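PDB 2E4T: endoglucanase from Clostridium thermocellum, which hydrolyses internal beta-1,4-glucosidic bonds of cellulose and xyloglucan, this chain being its family 44 glycoside hydrolase module. Local coordinates for residues A[293-298]-A[304-309]; A[310-315]-A[320-325]. All blocks are in the same frame, centred on the assembly; numbering follows the deposited sequence.

Contact 1: residues A[293-298]-A[304-309]; sequences ERICFG and IETNKA
E293 and T306 meet at about a right angle, the carboxylate of the short strand 293-294 reaching the hydroxyl that juts from the helix. E293 CG sits between its own backbone N and carbonyl carbon (chi1 54°), and from there the chain runs extended, which carries OE2 to 2.6 Å from T306 OG1. The threonine hydroxyl has a second acceptor in the carbonyl O of G290, so a single proton has two oxygens to choose from. The other carboxylate oxygen, OE1, accepts from D300 N, so both oxygens have a polar partner and the rotation of the group is fixed. T306 CG2, the other branch of the threonine, lies alongside, 3.5 Å from E293 OE2 and 3.9 Å from the carbonyl O of R294. Strand 293-294 pairs with 289-290 in a two-stranded antiparallel hairpin that follows barrel strand 279-284 of the TIM barrel, and helix 304-312 follows it in the same beta-to-alpha connection. One turn further along this helix the contact becomes mainly one of methyl groups. I295 turns its CG2 branch to the helix, set beside its own backbone N and anti to the carbonyl carbon; this methyl lies 4.0 Å from A309 CB and 4.1 Å from T306 CG2, with the backbone oxygen T306 O beside it at 3.8 Å.

Contact 2: residues A[310-315]-A[320-325]; sequences RLQAPR and PTYIED
Y322 lies against Q312 and R315, its packing making up most of the contact. Its CG is anti to the backbone N (chi1 -175°), which sends the ring across residues 312-315. Over one ring face, offset toward the rim, stands the carbonyl O of Q312, 3.6 Å from Y322 CE2. Farther out, Q312 CB touches the phenol oxygen Y322 OH at 3.4 Å, a van der Waals contact. At the other end of the ring R315 CB rests 3.7 Å from Y322 CG. Y322 CD1 stands over the centre of the R315 guanidinium, 3.6 Å from R315 CZ, with the two planes turned 42° apart, so one ring carbon rests on the guanidinium face and the planes are not stacked. Polar bonds hold this guanidinium by its rim. R315 NH1 donates to Q312 OE1 at 3.0 Å, within the guanidinium plane but 41° out of the amide carbonyl plane, and R315 NE forms a salt bridge with D319 OD2. The other carboxylate oxygen, D319 OD1, is hydrogen-bonded to T321 OG1, which lies near the guanidinium plane. Q312 NE2 is hydrogen-bonded to E430 O. Residues 320-325 belong to the loop between helices 304-312 and 327-331, which folds back along residues 312-315 within the long connection from strand 279-284 to strand 354-360 of the TIM barrel, away from both metal sites.

How the contacts relate
Contacts 1 and 2 follow one another along the chain, with centres about 12 Å apart on the same side of the molecule's centre. Both use helix 304-312: contact 1 sets its first turns against the hairpin strand 293-294 and the residues after it, and contact 2 joins its later part to the loop leading to helix 327-331. They also touch directly. I295 O is 2.8 Å from R310 NH2, a probable hydrogen bond, and I295 CD1 packs 3.6 Å from A313 CB. Through E430 this barrel connection also meets the loop between strands 420-426 and 432-439 of the separate nine-stranded mixed sheet, so the contacts lie where barrel and beta domain adjoin.

Contact 1: residues A[293-298]-A[304-309]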
loop_
_atom_site.group_PDB
_atom_site.type_symbol
_atom_site.label_atom_id
_atom_site.label_comp_id
_atom_site.label_asym_id
_atom_site.label_seq_id
_atom_site.Cartn_x
_atom_site.Cartn_y
_atom_site.Cartn_z
ATOM N N GLU A 293 21.924 -7.885 -8.599
ATOM C CA GLU A 293 21.049 -8.285 -7.486
ATOM C C GLU A 293 19.752 -7.469 -7.582
ATOM O O GLU A 293 19.694 -6.371 -8.145
ATOM C CB GLU A 293 21.711 -8.054 -6.129
ATOM C CG GLU A 293 22.159 -6.653 -6.014
ATOM C CD GLU A 293 22.761 -6.288 -4.643
ATOM O OE1 GLU A 293 22.731 -7.085 -3.675
ATOM O OE2 GLU A 293 23.236 -5.121 -4.458
ATOM N N ARG A 294 18.710 -8.024 -6.975
ATOM C CA ARG A 294 17.427 -7.312 -6.806
ATOM C C ARG A 294 17.626 -6.092 -5.930
ATOM O O ARG A 294 18.444 -6.089 -5.010
ATOM C CB ARG A 294 16.404 -8.303 -6.214
ATOM C CG ARG A 294 14.943 -7.876 -6.317
ATOM C CD ARG A 294 14.065 -8.978 -5.721
ATOM N NE ARG A 294 12.669 -8.603 -5.813
ATOM C CZ ARG A 294 11.683 -9.462 -5.541
ATOM N NH1 ARG A 294 11.949 -10.699 -5.121
ATOM N NH2 ARG A 294 10.421 -9.085 -5.705
ATOM N N ILE A 295 16.808 -5.038 -6.169
ATOM C CA ILE A 295 16.951 -3.811 -5.376
ATOM C C ILE A 295 16.406 -3.913 -3.968
ATOM O O ILE A 295 16.692 -3.030 -3.123
ATOM C CB ILE A 295 16.330 -2.595 -6.097
ATOM C CG1 ILE A 295 14.806 -2.771 -6.279
ATOM C CG2 ILE A 295 17.077 -2.294 -7.386
ATOM C CD1 ILE A 295 14.134 -1.457 -6.687
ATOM N N CYS A 296 15.614 -4.958 -3.660
ATOM C CA CYS A 296 15.104 -5.193 -2.344
ATOM C C CYS A 296 15.445 -6.659 -1.952
ATOM O O CYS A 296 15.861 -7.465 -2.755
ATOM C CB CYS A 296 13.581 -4.936 -2.266
ATOM S SG CYS A 296 12.590 -5.961 -3.367
ATOM N N PHE A 297 15.222 -6.940 -0.662
ATOM C CA PHE A 297 15.415 -8.285 -0.100
ATOM C C PHE A 297 16.919 -8.658 -0.150
ATOM O O PHE A 297 17.401 -9.367 -1.023
ATOM C CB PHE A 297 14.585 -9.373 -0.757
ATOM C CG PHE A 297 13.100 -9.133 -0.811
ATOM C CD1 PHE A 297 12.416 -8.249 0.061
ATOM C CD2 PHE A 297 12.352 -9.844 -1.742
ATOM C CE1 PHE A 297 11.033 -8.101 -0.042
ATOM C CE2 PHE A 297 10.976 -9.665 -1.820
ATOM C CZ PHE A 297 10.333 -8.828 -0.962
ATOM N N GLY A 298 17.662 -8.084 0.770
ATOM C CA GLY A 298 19.085 -8.452 0.901
ATOM C C GLY A 298 20.084 -7.709 -0.008
ATOM O O GLY A 298 21.183 -8.223 -0.320
ATOM N N ILE A 304 26.857 0.280 -6.018
ATOM C CA ILE A 304 26.403 1.521 -6.642
ATOM C C ILE A 304 25.459 1.211 -7.805
ATOM O O ILE A 304 24.482 1.944 -7.994
ATOM C CB ILE A 304 27.595 2.373 -7.112
ATOM C CG1 ILE A 304 28.516 2.667 -5.936
ATOM C CG2 ILE A 304 27.144 3.617 -7.824
ATOM C CD1 ILE A 304 27.881 3.364 -4.768
ATOM N N GLU A 305 25.725 0.177 -8.602
ATOM C CA GLU A 305 24.822 -0.170 -9.686
ATOM C C GLU A 305 23.441 -0.589 -9.182
ATOM O O GLU A 305 22.409 -0.251 -9.801
ATOM C CB GLU A 305 25.438 -1.227 -10.617
ATOM C CG GLU A 305 26.594 -0.706 -11.424
ATOM C CD GLU A 305 26.092 0.239 -12.510
ATOM O OE1 GLU A 305 25.054 -0.080 -13.161
ATOM O OE2 GLU A 305 26.704 1.309 -12.694
ATOM N N THR A 306 23.391 -1.291 -8.058
ATOM C CA THR A 306 22.063 -1.589 -7.465
ATOM C C THR A 306 21.369 -0.290 -7.048
ATOM O O THR A 306 20.161 -0.115 -7.257
ATOM C CB THR A 306 22.148 -2.547 -6.281
ATOM O OG1 THR A 306 23.024 -3.639 -6.577
ATOM C CG2 THR A 306 20.785 -3.049 -5.856
ATOM N N ASN A 307 22.145 0.588 -6.385
ATOM C CA ASN A 307 21.549 1.861 -5.933
ATOM C C ASN A 307 21.024 2.683 -7.122
ATOM O O ASN A 307 19.932 3.295 -7.024
ATOM C CB ASN A 307 22.576 2.652 -5.168
ATOM C CG ASN A 307 23.043 1.965 -3.899
ATOM O OD1 ASN A 307 22.341 1.080 -3.346
ATOM N ND2 ASN A 307 24.210 2.390 -3.388
ATOM N N LYS A 308 21.778 2.697 -8.235
ATOM C CA LYS A 308 21.332 3.433 -9.425
ATOM C C LYS A 308 20.052 2.793 -9.979
ATOM O O LYS A 308 19.142 3.516 -10.412
ATOM C CB LYS A 308 22.441 3.492 -10.455
ATOM C CG LYS A 308 23.529 4.441 -10.056
ATOM C CD LYS A 308 24.675 4.444 -11.060
ATOM C CE LYS A 308 25.709 5.530 -10.678
ATOM N NZ LYS A 308 26.877 5.452 -11.578
ATOM N N ALA A 309 19.972 1.451 -10.000
ATOM C CA ALA A 309 18.774 0.797 -10.494
ATOM C C ALA A 309 17.587 1.108 -9.573
ATOM O O ALA A 309 16.448 1.223 -10.044
ATOM C CB ALA A 309 18.985 -0.715 -10.588
#

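Contact 2: residues A[310-315]-A[320-325]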
loop_
_atom_site.group_PDB
_atom_site.type_symbol
_atom_site.label_atom_id
_atom_site.label_comp_id
_atom_site.label_asym_id
_atom_site.label_seq_id
_atom_site.Cartn_x
_atom_site.Cartn_y
_atom_site.Cartn_z
ATOM N N ARG A 310 17.826 1.201 -8.254
ATOM C CA ARG A 310 16.742 1.544 -7.323
ATOM C C ARG A 310 16.136 2.900 -7.667
ATOM O O ARG A 310 14.927 3.102 -7.607
ATOM C CB ARG A 310 17.262 1.504 -5.875
ATOM C CG ARG A 310 16.174 1.806 -4.865
ATOM C CD ARG A 310 16.646 1.680 -3.422
ATOM N NE ARG A 310 17.175 0.368 -3.146
ATOM C CZ ARG A 310 18.480 0.051 -3.067
ATOM N NH1 ARG A 310 19.429 1.014 -3.072
ATOM N NH2 ARG A 310 18.854 -1.237 -2.979
ATOM N N LEU A 311 17.022 3.874 -8.015
ATOM C CA LEU A 311 16.539 5.200 -8.364
ATOM C C LEU A 311 15.647 5.194 -9.595
ATOM O O LEU A 311 14.725 6.027 -9.670
ATOM C CB LEU A 311 17.722 6.150 -8.594
ATOM C CG LEU A 311 18.525 6.494 -7.348
ATOM C CD1 LEU A 311 19.816 7.227 -7.763
ATOM C CD2 LEU A 311 17.721 7.323 -6.362
ATOM N N GLN A 312 15.916 4.318 -10.573
ATOM C CA GLN A 312 15.127 4.292 -11.793
ATOM C C GLN A 312 13.893 3.380 -11.688
ATOM O O GLN A 312 12.943 3.560 -12.467
ATOM C CB GLN A 312 15.976 3.846 -12.996
ATOM C CG GLN A 312 17.187 4.750 -13.232
ATOM C CD GLN A 312 16.816 6.211 -13.419
ATOM O OE1 GLN A 312 15.768 6.578 -13.962
ATOM N NE2 GLN A 312 17.694 7.094 -12.953
ATOM N N ALA A 313 13.912 2.387 -10.772
ATOM C CA ALA A 313 12.869 1.390 -10.728
ATOM C C ALA A 313 11.447 1.953 -10.603
ATOM O O ALA A 313 10.523 1.317 -11.144
ATOM C CB ALA A 313 13.154 0.399 -9.594
ATOM N N PRO A 314 11.218 3.067 -9.906
ATOM C CA PRO A 314 9.839 3.576 -9.843
ATOM C C PRO A 314 9.254 3.846 -11.262
ATOM O O PRO A 314 8.026 3.856 -11.402
ATOM C CB PRO A 314 9.956 4.864 -9.016
ATOM C CG PRO A 314 11.138 4.560 -8.111
ATOM C CD PRO A 314 12.120 3.844 -9.019
ATOM N N ARG A 315 10.099 4.050 -12.261
ATOM C CA ARG A 315 9.591 4.274 -13.610
ATOM C C ARG A 315 8.812 3.082 -14.149
ATOM O O ARG A 315 7.961 3.263 -15.031
ATOM C CB ARG A 315 10.744 4.706 -14.520
ATOM C CG ARG A 315 11.233 6.088 -14.192
ATOM C CD ARG A 315 12.565 6.420 -14.862
ATOM N NE ARG A 315 12.393 6.385 -16.327
ATOM C CZ ARG A 315 13.426 6.352 -17.171
ATOM N NH1 ARG A 315 14.699 6.345 -16.717
ATOM N NH2 ARG A 315 13.162 6.292 -18.481
ATOM N N PRO A 320 6.180 4.308 -20.027
ATOM C CA PRO A 320 6.251 3.274 -21.058
ATOM C C PRO A 320 7.626 3.136 -21.692
ATOM O O PRO A 320 7.885 2.055 -22.321
ATOM C CB PRO A 320 5.214 3.731 -22.098
ATOM C CG PRO A 320 5.089 5.189 -21.910
ATOM C CD PRO A 320 5.313 5.431 -20.393
ATOM N N THR A 321 8.506 4.115 -21.539
ATOM C CA THR A 321 9.808 4.007 -22.166
ATOM C C THR A 321 10.821 3.228 -21.327
ATOM O O THR A 321 11.941 2.977 -21.807
ATOM C CB THR A 321 10.405 5.409 -22.459
ATOM O OG1 THR A 321 10.827 6.054 -21.246
ATOM C CG2 THR A 321 9.414 6.309 -23.236
ATOM N N TYR A 322 10.475 2.888 -20.085
ATOM C CA TYR A 322 11.461 2.281 -19.187
ATOM C C TYR A 322 11.292 0.765 -19.074
ATOM O O TYR A 322 10.244 0.270 -18.633
ATOM C CB TYR A 322 11.339 2.937 -17.772
ATOM C CG TYR A 322 12.434 2.414 -16.890
ATOM C CD1 TYR A 322 13.752 2.782 -17.136
ATOM C CD2 TYR A 322 12.166 1.541 -15.828
ATOM C CE1 TYR A 322 14.773 2.281 -16.363
ATOM C CE2 TYR A 322 13.192 1.025 -15.064
ATOM C CZ TYR A 322 14.481 1.395 -15.340
ATOM O OH TYR A 322 15.482 0.849 -14.565
ATOM N N ILE A 323 12.356 0.019 -19.420
ATOM C CA ILE A 323 12.385 -1.445 -19.343
ATOM C C ILE A 323 13.460 -1.816 -18.305
ATOM O O ILE A 323 14.662 -1.756 -18.543
ATOM C CB ILE A 323 12.738 -2.068 -20.678
ATOM C CG1 ILE A 323 11.741 -1.634 -21.781
ATOM C CG2 ILE A 323 12.738 -3.584 -20.534
ATOM C CD1 ILE A 323 10.273 -1.938 -21.459
ATOM N N GLU A 324 12.997 -2.237 -17.151
ATOM C CA GLU A 324 13.864 -2.637 -16.082
ATOM C C GLU A 324 14.568 -3.965 -16.404
ATOM O O GLU A 324 14.125 -4.729 -17.249
ATOM C CB GLU A 324 13.085 -2.750 -14.746
ATOM C CG GLU A 324 12.118 -3.904 -14.707
ATOM C CD GLU A 324 11.357 -3.969 -13.414
ATOM O OE1 GLU A 324 11.133 -2.879 -12.795
ATOM O OE2 GLU A 324 10.926 -5.104 -13.007
ATOM N N ASP A 325 15.646 -4.230 -15.638
ATOM C CA ASP A 325 16.355 -5.502 -15.720
ATOM C C ASP A 325 15.683 -6.473 -14.734
ATOM O O ASP A 325 15.993 -6.449 -13.536
ATOM C CB ASP A 325 17.810 -5.295 -15.357
ATOM C CG ASP A 325 18.647 -6.543 -15.419
ATOM O OD1 ASP A 325 18.113 -7.575 -15.853
ATOM O OD2 ASP A 325 19.823 -6.485 -15.002
#